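Local coordinates for uncharacterized protein NMB1681 (Neisseria meningitidis, PDB 3MW6) that probably binds RNA, as a member of the FinO family of RNA chaperones, at residues Y38-A48 with G87-K98. Sequence-based numbering, arbitrary orientation. Where two conformers were deposited one is given.
Sequences YDVFKRFKPLA and GGKRFDLNNRFK
Phe-91 bonds through its backbone to both neighbours of Leu-47: its N donates to Pro-46 O (2.8 Å) and its O accepts from Ala-48 N (3.0 Å). This single beta bridge pairs 46-48 with the strand 89-91 of a two-stranded hairpin. Pro-46 O also faces the CA-H of Arg-90. The next carbonyl, Leu-47 O, lying near the guanidinium plane of Arg-90, accepts from its NH1 (2.7 Å) with an N-H...O angle of 155°. The extended Arg-90 chain carries the guanidinium there past the Pro-46 ring. NE is bound to Glu-100 O and NH2 to Glu-105, while NH1 also forms a salt bridge with Glu-104 of the second subunit, so every nitrogen of the group has an acceptor.

Toward the hairpin turn, Lys-45 lies across one face of the Phe-91 ring. Its CD sits 3.8 Å from the ring centroid, and NZ makes an off-centre cation-pi contact before reaching Asn-95 OD1 at 2.7 Å. With Val-40 CG1 anti to the carbonyl carbon (chi1 -64°), this branch is the one brought against Phe-91 CB. The type I turn 92-95 is closed by Asn-95 N on Asp-92 O and reinforced by Asp-92 OD2, which accepts Asn-94 N in an Asx turn and, from the opposite face of the carboxylate, Arg-96 N just beyond it. A water links the start of the short helix to this turn, accepting from Val-40 N and donating to Leu-93 O. Beside it, Leu-93 CD2 makes a CH-pi contact over the face of the Tyr-38 ring and meets the Phe-41 ring at its edge.

Leu-93 continues onto helix 51-58, Leu-47 and Phe-41 turn to helix 64-76, and Arg-90 rests on helix 78-86; the contact thus joins the hairpin 89-100 to the helical body of the FinO-like domain.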
loop_
_atom_site.group_PDB
_atom_site.type_symbol
_atom_site.label_atom_id
_atom_site.label_comp_id
_atom_site.label_asym_id
_atom_site.label_seq_id
_atom_site.Cartn_x
_atom_site.Cartn_y
_atom_site.Cartn_z
ATOM N N TYR A 38 17.933 0.057 -9.149
ATOM C CA TYR A 38 16.902 1.065 -8.901
ATOM C C TYR A 38 16.968 1.626 -7.502
ATOM O O TYR A 38 16.721 0.913 -6.539
ATOM C CB TYR A 38 15.498 0.486 -9.150
ATOM C CG TYR A 38 15.276 0.091 -10.577
ATOM C CD1 TYR A 38 15.140 -1.241 -10.929
ATOM C CD2 TYR A 38 15.245 1.048 -11.590
ATOM C CE1 TYR A 38 14.951 -1.615 -12.249
ATOM C CE2 TYR A 38 15.057 0.682 -12.913
ATOM C CZ TYR A 38 14.907 -0.653 -13.229
ATOM O OH TYR A 38 14.724 -1.043 -14.528
ATOM N N ASP A 39 17.268 2.916 -7.394
ATOM C CA ASP A 39 17.309 3.574 -6.098
ATOM C C ASP A 39 15.970 3.556 -5.334
ATOM O O ASP A 39 15.970 3.473 -4.109
ATOM C CB ASP A 39 17.851 5.000 -6.226
ATOM C CG ASP A 39 19.366 5.056 -6.105
ATOM O OD1 ASP A 39 19.859 5.533 -5.056
ATOM O OD2 ASP A 39 20.063 4.604 -7.044
ATOM N N VAL A 40 14.835 3.640 -6.025
ATOM C CA VAL A 40 13.563 3.600 -5.293
ATOM C C VAL A 40 13.420 2.287 -4.524
ATOM O O VAL A 40 12.842 2.256 -3.448
ATOM C CB VAL A 40 12.329 3.823 -6.186
ATOM C CG1 VAL A 40 12.359 5.222 -6.780
ATOM C CG2 VAL A 40 12.240 2.750 -7.270
ATOM N N PHE A 41 13.965 1.204 -5.062
ATOM C CA PHE A 41 13.973 -0.055 -4.327
ATOM C C PHE A 41 15.052 -0.107 -3.258
ATOM O O PHE A 41 14.790 -0.497 -2.134
ATOM C CB PHE A 41 14.078 -1.236 -5.282
ATOM C CG PHE A 41 12.789 -1.523 -5.995
ATOM C CD1 PHE A 41 12.502 -0.925 -7.215
ATOM C CD2 PHE A 41 11.832 -2.337 -5.413
ATOM C CE1 PHE A 41 11.297 -1.173 -7.863
ATOM C CE2 PHE A 41 10.617 -2.588 -6.059
ATOM C CZ PHE A 41 10.360 -2.003 -7.285
ATOM N N LYS A 42 16.263 0.309 -3.598
ATOM C CA LYS A 42 17.373 0.220 -2.659
ATOM C C LYS A 42 17.098 1.058 -1.413
ATOM O O LYS A 42 17.489 0.698 -0.300
ATOM C CB LYS A 42 18.679 0.663 -3.353
ATOM C CG LYS A 42 19.896 0.766 -2.444
ATOM C CD LYS A 42 21.086 1.465 -3.155
ATOM C CE LYS A 42 21.787 0.572 -4.190
ATOM N NZ LYS A 42 21.356 0.828 -5.602
ATOM N N ARG A 43 16.402 2.174 -1.600
ATOM C CA ARG A 43 16.116 3.084 -0.494
ATOM C C ARG A 43 14.688 2.974 0.060
ATOM O O ARG A 43 14.284 3.767 0.899
ATOM C CB ARG A 43 16.432 4.523 -0.906
ATOM C CG ARG A 43 17.922 4.796 -0.995
ATOM C CD ARG A 43 18.305 5.402 -2.329
ATOM N NE ARG A 43 17.866 6.790 -2.459
ATOM C CZ ARG A 43 18.669 7.803 -2.758
ATOM N NH1 ARG A 43 19.962 7.582 -2.963
ATOM N NH2 ARG A 43 18.178 9.033 -2.857
ATOM N N PHE A 44 13.931 1.979 -0.403
ATOM C CA PHE A 44 12.578 1.737 0.108
ATOM C C PHE A 44 11.738 3.000 0.125
ATOM O O PHE A 44 11.248 3.422 1.173
ATOM C CB PHE A 44 12.623 1.106 1.516
ATOM C CG PHE A 44 13.026 -0.339 1.512
ATOM C CD1 PHE A 44 14.360 -0.700 1.444
ATOM C CD2 PHE A 44 12.063 -1.339 1.547
ATOM C CE1 PHE A 44 14.737 -2.037 1.416
ATOM C CE2 PHE A 44 12.426 -2.679 1.530
ATOM C CZ PHE A 44 13.771 -3.027 1.460
ATOM N N LYS A 45 11.567 3.613 -1.036
ATOM C CA LYS A 45 10.648 4.731 -1.126
ATOM C C LYS A 45 9.284 4.182 -1.496
ATOM O O LYS A 45 9.186 3.154 -2.159
ATOM C CB LYS A 45 11.111 5.715 -2.190
ATOM C CG LYS A 45 12.470 6.349 -1.899
ATOM C CD LYS A 45 12.877 7.255 -3.035
ATOM C CE LYS A 45 13.786 8.371 -2.578
ATOM N NZ LYS A 45 14.074 9.314 -3.705
ATOM N N PRO A 46 8.222 4.865 -1.067
ATOM C CA PRO A 46 6.889 4.458 -1.509
ATOM C C PRO A 46 6.846 4.393 -3.046
ATOM O O PRO A 46 7.247 5.350 -3.698
ATOM C CB PRO A 46 6.000 5.584 -0.981
ATOM C CG PRO A 46 6.709 6.092 0.229
ATOM C CD PRO A 46 8.185 6.025 -0.159
ATOM N N LEU A 47 6.382 3.273 -3.598
ATOM C CA LEU A 47 6.383 3.033 -5.035
ATOM C C LEU A 47 5.099 3.499 -5.724
ATOM O O LEU A 47 3.987 3.324 -5.207
ATOM C CB LEU A 47 6.595 1.541 -5.311
ATOM C CG LEU A 47 7.925 1.004 -4.766
ATOM C CD1 LEU A 47 7.978 -0.528 -4.790
ATOM C CD2 LEU A 47 9.101 1.601 -5.559
ATOM N N ALA A 48 5.256 4.090 -6.903
ATOM C CA ALA A 48 4.117 4.563 -7.676
ATOM C C ALA A 48 3.185 3.413 -8.034
ATOM O O ALA A 48 3.644 2.287 -8.217
ATOM C CB ALA A 48 4.596 5.240 -8.951
ATOM N N GLY A 87 4.960 8.193 4.834
ATOM C CA GLY A 87 4.053 8.908 3.955
ATOM C C GLY A 87 4.738 9.776 2.909
ATOM O O GLY A 87 5.893 9.534 2.552
ATOM N N GLY A 88 4.035 10.805 2.437
ATOM C CA GLY A 88 4.554 11.694 1.398
ATOM C C GLY A 88 4.424 11.077 0.016
ATOM O O GLY A 88 3.573 10.215 -0.193
ATOM N N LYS A 89 5.284 11.491 -0.914
ATOM C CA LYS A 89 5.142 11.143 -2.333
ATOM C C LYS A 89 5.511 9.704 -2.665
ATOM O O LYS A 89 6.311 9.074 -1.976
ATOM C CB LYS A 89 6.021 12.066 -3.189
ATOM C CG LYS A 89 5.594 13.523 -3.189
ATOM C CD LYS A 89 4.450 13.693 -4.146
ATOM C CE LYS A 89 4.038 15.140 -4.264
ATOM N NZ LYS A 89 2.974 15.272 -5.294
ATOM N N ARG A 90 4.931 9.191 -3.739
ATOM C CA ARG A 90 5.397 7.948 -4.320
ATOM C C ARG A 90 6.331 8.223 -5.498
ATOM O O ARG A 90 6.282 9.293 -6.107
ATOM C CB ARG A 90 4.216 7.094 -4.764
ATOM C CG ARG A 90 3.332 6.641 -3.628
ATOM C CD ARG A 90 2.143 5.791 -4.133
ATOM N NE ARG A 90 1.394 5.302 -2.987
ATOM C CZ ARG A 90 1.614 4.127 -2.414
ATOM N NH1 ARG A 90 2.545 3.314 -2.892
ATOM N NH2 ARG A 90 0.912 3.768 -1.361
ATOM N N PHE A 91 7.175 7.247 -5.818
ATOM C CA PHE A 91 8.244 7.434 -6.790
ATOM C C PHE A 91 8.189 6.375 -7.890
ATOM O O PHE A 91 7.918 5.208 -7.605
ATOM C CB PHE A 91 9.601 7.361 -6.079
ATOM C CG PHE A 91 9.857 8.503 -5.143
ATOM C CD1 PHE A 91 10.758 9.503 -5.477
ATOM C CD2 PHE A 91 9.187 8.584 -3.926
ATOM C CE1 PHE A 91 10.992 10.571 -4.622
ATOM C CE2 PHE A 91 9.408 9.642 -3.066
ATOM C CZ PHE A 91 10.327 10.642 -3.410
ATOM N N ASP A 92 8.448 6.769 -9.141
ATOM C CA ASP A 92 8.476 5.803 -10.251
ATOM C C ASP A 92 9.874 5.212 -10.411
ATOM O O ASP A 92 10.760 5.513 -9.601
ATOM C CB ASP A 92 7.950 6.407 -11.561
ATOM C CG ASP A 92 8.805 7.554 -12.077
ATOM O OD1 ASP A 92 8.274 8.364 -12.873
ATOM O OD2 ASP A 92 9.992 7.665 -11.684
ATOM N N LEU A 93 10.069 4.357 -11.413
ATOM C CA LEU A 93 11.375 3.714 -11.625
ATOM C C LEU A 93 12.512 4.703 -11.808
ATOM O O LEU A 93 13.670 4.361 -11.577
ATOM C CB LEU A 93 11.352 2.766 -12.829
ATOM C CG LEU A 93 10.665 1.437 -12.558
ATOM C CD1 LEU A 93 10.865 0.455 -13.726
ATOM C CD2 LEU A 93 11.190 0.848 -11.254
ATOM N N ASN A 94 12.183 5.932 -12.197
ATOM C CA ASN A 94 13.200 6.953 -12.452
ATOM C C ASN A 94 13.405 7.901 -11.291
ATOM O O ASN A 94 13.950 8.999 -11.458
ATOM C CB ASN A 94 12.842 7.753 -13.702
ATOM C CG ASN A 94 12.891 6.912 -14.957
ATOM O OD1 ASN A 94 13.705 5.991 -15.068
ATOM N ND2 ASN A 94 12.012 7.212 -15.905
ATOM N N ASN A 95 12.958 7.481 -10.115
ATOM C CA ASN A 95 13.101 8.294 -8.921
ATOM C C ASN A 95 12.447 9.662 -9.066
ATOM O O ASN A 95 12.924 10.652 -8.524
ATOM C CB ASN A 95 14.570 8.423 -8.531
ATOM C CG ASN A 95 14.804 8.130 -7.065
ATOM O OD1 ASN A 95 13.945 8.392 -6.220
ATOM N ND2 ASN A 95 15.966 7.571 -6.751
ATOM N N ARG A 96 11.337 9.716 -9.786
ATOM C CA ARG A 96 10.586 10.955 -9.879
ATOM C C ARG A 96 9.242 10.828 -9.179
ATOM O O ARG A 96 8.665 9.749 -9.122
ATOM C CB ARG A 96 10.397 11.352 -11.337
ATOM C CG ARG A 96 11.722 11.609 -12.044
ATOM C CD ARG A 96 11.595 12.653 -13.147
ATOM N NE ARG A 96 12.902 13.047 -13.664
ATOM C CZ ARG A 96 13.445 14.251 -13.494
ATOM N NH1 ARG A 96 12.786 15.191 -12.826
ATOM N NH2 ARG A 96 14.642 14.522 -14.005
ATOM N N PHE A 97 8.758 11.936 -8.635
ATOM C CA PHE A 97 7.438 11.976 -8.036
ATOM C C PHE A 97 6.401 11.373 -8.972
ATOM O O PHE A 97 6.375 11.674 -10.151
ATOM C CB PHE A 97 7.051 13.414 -7.687
ATOM C CG PHE A 97 7.864 14.013 -6.562
ATOM C CD1 PHE A 97 8.564 13.201 -5.682
ATOM C CD2 PHE A 97 7.924 15.388 -6.388
ATOM C CE1 PHE A 97 9.316 13.754 -4.658
ATOM C CE2 PHE A 97 8.675 15.948 -5.355
ATOM C CZ PHE A 97 9.366 15.129 -4.489
ATOM N N LYS A 98 5.554 10.505 -8.439
ATOM C CA LYS A 98 4.383 10.033 -9.176
ATOM C C LYS A 98 3.315 9.526 -8.204
ATOM O O LYS A 98 3.347 8.374 -7.764
ATOM C CB LYS A 98 4.772 8.967 -10.204
ATOM C CG LYS A 98 3.622 8.506 -11.077
ATOM C CD LYS A 98 4.136 7.603 -12.185
ATOM C CE LYS A 98 3.000 6.978 -12.977
ATOM N NZ LYS A 98 3.529 6.038 -14.014
HETATM O O HOH W 1 14.971 4.103 -9.132
#